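Local atomic coordinates of transcriptional regulator, TetR family (Vibrio parahaemolyticus, PDB entry 3HE0), a protein that probably binds regulatory DNA through an N-terminal helix-turn-helix domain and acts as a transcriptional regulator of the TetR family. Residues 19-24 / 63-68; 23-28 / 100-105. All blocks are in the same frame, centred on the assembly; numbering follows the deposited sequence.

Interaction 1. Residues 19-24 / 63-68; sequences AAEQLI and RLNVAK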
# COMPACT_ATOMS: atom_id res chain seq x y z
N ALA A 19 6.80 21.85 -7.52
CA ALA A 19 6.77 22.41 -6.15
C ALA A 19 5.65 21.77 -5.35
O ALA A 19 5.85 21.35 -4.20
CB ALA A 19 6.60 23.92 -6.18
N ALA A 20 4.48 21.66 -5.97
CA ALA A 20 3.29 21.14 -5.31
C ALA A 20 3.54 19.73 -4.85
O ALA A 20 3.27 19.39 -3.71
CB ALA A 20 2.09 21.16 -6.25
N GLU A 21 4.01 18.91 -5.78
CA GLU A 21 4.33 17.50 -5.48
C GLU A 21 5.35 17.36 -4.36
O GLU A 21 5.20 16.52 -3.49
CB GLU A 21 4.77 16.76 -6.75
CG GLU A 21 3.58 16.51 -7.62
CD GLU A 21 3.91 16.17 -9.05
OE1 GLU A 21 5.10 15.95 -9.35
OE2 GLU A 21 2.97 16.11 -9.87
N GLN A 22 6.37 18.21 -4.36
CA GLN A 22 7.36 18.20 -3.28
C GLN A 22 6.69 18.47 -1.92
O GLN A 22 6.94 17.74 -0.94
CB GLN A 22 8.50 19.20 -3.54
CG GLN A 22 9.57 19.18 -2.49
CD GLN A 22 10.30 17.86 -2.41
OE1 GLN A 22 10.53 17.19 -3.43
NE2 GLN A 22 10.65 17.45 -1.20
N LEU A 23 5.85 19.50 -1.87
CA LEU A 23 5.16 19.88 -0.63
C LEU A 23 4.19 18.78 -0.17
O LEU A 23 4.10 18.48 1.03
CB LEU A 23 4.42 21.22 -0.80
CG LEU A 23 5.24 22.52 -0.84
CD1 LEU A 23 4.36 23.77 -0.88
CD2 LEU A 23 6.23 22.64 0.31
N ILE A 24 3.48 18.18 -1.13
CA ILE A 24 2.56 17.08 -0.82
C ILE A 24 3.34 15.84 -0.36
O ILE A 24 2.97 15.20 0.63
CB ILE A 24 1.66 16.74 -2.03
CG1 ILE A 24 0.69 17.90 -2.30
CG2 ILE A 24 0.87 15.44 -1.80
CD1 ILE A 24 0.11 17.88 -3.68
N ARG A 63 -2.44 14.50 -8.79
CA ARG A 63 -2.68 13.04 -8.87
C ARG A 63 -2.41 12.53 -10.27
O ARG A 63 -1.74 11.50 -10.44
CB ARG A 63 -4.10 12.65 -8.47
CG ARG A 63 -4.45 13.00 -7.03
CD ARG A 63 -5.91 12.67 -6.71
NE ARG A 63 -6.31 13.34 -5.47
CZ ARG A 63 -7.06 14.44 -5.39
NH1 ARG A 63 -7.58 15.04 -6.47
NH2 ARG A 63 -7.31 14.96 -4.18
N LEU A 64 -2.90 13.25 -11.28
CA LEU A 64 -2.78 12.74 -12.65
C LEU A 64 -1.34 12.78 -13.08
O LEU A 64 -0.88 11.87 -13.79
CB LEU A 64 -3.64 13.51 -13.65
CG LEU A 64 -5.15 13.32 -13.44
CD1 LEU A 64 -6.00 14.21 -14.37
CD2 LEU A 64 -5.53 11.82 -13.55
N ASN A 65 -0.63 13.83 -12.65
CA ASN A 65 0.76 13.98 -13.05
C ASN A 65 1.65 12.89 -12.37
O ASN A 65 2.54 12.30 -13.04
CB ASN A 65 1.28 15.40 -12.72
CG ASN A 65 2.76 15.57 -13.04
OD1 ASN A 65 3.15 15.54 -14.19
ND2 ASN A 65 3.58 15.76 -12.03
N VAL A 66 1.39 12.63 -11.08
CA VAL A 66 2.10 11.54 -10.36
C VAL A 66 1.85 10.15 -11.02
O VAL A 66 2.77 9.40 -11.33
CB VAL A 66 1.71 11.53 -8.88
CG1 VAL A 66 2.10 10.17 -8.24
CG2 VAL A 66 2.37 12.72 -8.16
N ALA A 67 0.61 9.86 -11.32
CA ALA A 67 0.26 8.63 -12.06
C ALA A 67 1.02 8.55 -13.40
O ALA A 67 1.51 7.48 -13.81
CB ALA A 67 -1.26 8.55 -12.28
N LYS A 68 1.17 9.67 -14.09
CA LYS A 68 1.82 9.62 -15.40
C LYS A 68 3.30 9.30 -15.24
O LYS A 68 3.89 8.55 -16.02
CB LYS A 68 1.61 10.93 -16.15
CG LYS A 68 2.31 11.02 -17.55
CD LYS A 68 2.15 9.71 -18.41
CE LYS A 68 1.75 9.98 -19.88
NZ LYS A 68 2.65 11.01 -20.56
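Glu-21 spans the gap between helices 13-27 and 55-74 and meets Val-66 and Asn-65. On the packed side, the CG2 methyl of Val-66 lies along the outer part of the glutamate, from CG to the carboxylate, 4.0 Å from Glu-21 CG and 3.9 Å from Glu-21 CD, as the two side chains slide past each other in opposite directions. Extended beyond CG (chi2 163°), Glu-21 carries its carboxylate the full distance to the partner helix, although the backbones stay well apart, with 8.0 Å between Glu-21 CA and Val-66 CA. In the TetR fold these are the first helix of the DNA-binding domain and the long helix that follows the helix-turn-helix and runs on toward the C-terminal domain. One turn earlier on helix 55-74, Val-62 touches both Ala-20 and Glu-21. The buried carboxylate has a charged partner in Arg-69, on the same helix as Val-66, whose NH1 makes a salt bridge with Glu-21 OE1 and would be expected to favour the ionised form. The looser, more open side belongs to Asn-65. With CG anti to the backbone N (chi1 176°), its amide is turned to face the end of Glu-21; as modelled, the carboxylate and amide planes are nearly coplanar, 17° apart, but Glu-21 OE2 and Asn-65 ND2 are placed too close to be relied on. A bound sulfate ion sits about 3 Å from the Asn-65 side chain.

Interaction 2. Residues 23-28 / 100-105; sequences LIAESG and GSNLNA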
# COMPACT_ATOMS: atom_id res chain seq x y z
N LEU A 23 5.85 19.50 -1.87
CA LEU A 23 5.16 19.88 -0.63
C LEU A 23 4.19 18.78 -0.17
O LEU A 23 4.10 18.48 1.03
CB LEU A 23 4.42 21.22 -0.80
CG LEU A 23 5.24 22.52 -0.84
CD1 LEU A 23 4.36 23.77 -0.88
CD2 LEU A 23 6.23 22.64 0.31
N ILE A 24 3.48 18.18 -1.13
CA ILE A 24 2.56 17.08 -0.82
C ILE A 24 3.34 15.84 -0.36
O ILE A 24 2.97 15.20 0.63
CB ILE A 24 1.66 16.74 -2.03
CG1 ILE A 24 0.69 17.90 -2.30
CG2 ILE A 24 0.87 15.44 -1.80
CD1 ILE A 24 0.11 17.88 -3.68
N ALA A 25 4.42 15.49 -1.06
CA ALA A 25 5.27 14.39 -0.59
C ALA A 25 5.65 14.69 0.84
O ALA A 25 5.51 13.83 1.69
CB ALA A 25 6.52 14.19 -1.47
N GLU A 26 6.08 15.91 1.10
CA GLU A 26 6.58 16.27 2.43
C GLU A 26 5.52 16.17 3.49
O GLU A 26 5.68 15.46 4.48
CB GLU A 26 7.11 17.70 2.47
CG GLU A 26 8.53 17.83 2.01
CD GLU A 26 8.95 19.26 1.78
OE1 GLU A 26 8.26 20.21 2.22
OE2 GLU A 26 9.99 19.43 1.12
N SER A 27 4.43 16.91 3.28
CA SER A 27 3.44 17.14 4.33
C SER A 27 1.97 17.01 3.85
O SER A 27 1.06 17.61 4.42
CB SER A 27 3.72 18.49 5.02
OG SER A 27 4.33 19.42 4.14
N GLY A 28 1.76 16.22 2.79
CA GLY A 28 0.41 15.80 2.36
C GLY A 28 -0.53 16.79 1.66
O GLY A 28 -0.31 18.01 1.67
N GLY A 100 10.89 4.52 -1.92
CA GLY A 100 11.55 5.65 -1.28
C GLY A 100 11.55 6.94 -2.08
O GLY A 100 12.22 7.90 -1.71
N SER A 101 10.83 6.97 -3.19
CA SER A 101 10.73 8.15 -4.03
C SER A 101 9.55 9.04 -3.60
O SER A 101 8.65 8.58 -2.87
CB SER A 101 10.49 7.74 -5.49
OG SER A 101 9.14 7.30 -5.71
N ASN A 102 9.56 10.29 -4.07
CA ASN A 102 8.40 11.17 -3.96
C ASN A 102 7.12 10.58 -4.58
O ASN A 102 6.03 10.78 -4.05
CB ASN A 102 8.66 12.53 -4.64
CG ASN A 102 9.43 13.51 -3.77
OD1 ASN A 102 10.17 13.12 -2.86
ND2 ASN A 102 9.24 14.80 -4.03
N LEU A 103 7.25 9.91 -5.74
CA LEU A 103 6.10 9.37 -6.45
C LEU A 103 5.37 8.39 -5.53
O LEU A 103 4.16 8.48 -5.32
CB LEU A 103 6.53 8.67 -7.75
CG LEU A 103 7.07 9.60 -8.85
CD1 LEU A 103 7.46 8.80 -10.08
CD2 LEU A 103 6.06 10.70 -9.21
N ASN A 104 6.13 7.48 -4.95
CA ASN A 104 5.54 6.56 -3.99
C ASN A 104 4.94 7.31 -2.82
O ASN A 104 3.81 7.02 -2.39
CB ASN A 104 6.59 5.57 -3.48
CG ASN A 104 6.74 4.38 -4.38
OD1 ASN A 104 6.47 4.45 -5.58
ND2 ASN A 104 7.16 3.27 -3.81
N ALA A 105 5.70 8.28 -2.30
CA ALA A 105 5.27 9.03 -1.12
C ALA A 105 3.88 9.67 -1.34
O ALA A 105 2.96 9.55 -0.51
CB ALA A 105 6.33 10.08 -0.76
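Ala-25 lays its methyl over the flat face of the side-chain amide of Asn-102, its CB 3.8 Å from Asn-102 CG. The contact joins the two parts of a TetR-type subunit: helix 13-27 opens the DNA-binding domain, whereas the short helix 102-107 belongs to the C-terminal domain. The amide group touches the methyl with all three of its heavy atoms, ND2 of Asn-102 at 3.8 Å from Ala-25 CB and OD1 of the same asparagine at 4.0 Å. CG of Asn-102 stands beside its own backbone N and anti to the carbonyl carbon (chi1 -83°), which turns the amide toward helix 13-27, where ND2 is hydrogen-bonded to OE1 of Gln-22, one turn before Ala-25. One turn along from Asn-102, the methyl of Ala-105 completes the apolar patch, with Ala-105 CB 4.2 Å from Ala-25 CB. Small residues at both places let the helices come close, Ala-25 CA and Ala-105 CA being only 5.4 Å apart. Ile-106 adds a larger apolar side chain, touching both Ile-24 and Ala-25. Gly-28, with positive phi, is the first residue after helix 13-27 to leave helical backbone angles; in the last turn before it, Leu-23 O accepts from both Ser-27 N and Ser-27 OG. Helix 102-107 starts from Ser-101 as N-cap, and Ser-101 OG accepts a nearly straight bond from Asn-104 N, 3.1 Å long with an N-H...O angle of 178°.

Overall arrangement
Both contacts use helix 13-27, and their centres lie 8 Å apart on the same side of the chain's centre. Interaction 1 is the more buried and binds this helix to helix 55-74; interaction 2 lies nearer the surface and sets the end of the same helix against helix 102-107 of the C-terminal domain. Long polar reach marks the first, where a charged group is taken into the interior and paired there, while a methyl on an amide face, small side chains and close backbones mark the second. They also meet directly, through one probable hydrogen bond between Gln-22 and Asn-102 and the packing of Val-66 CG1 on Leu-103 O, bringing the three helices together.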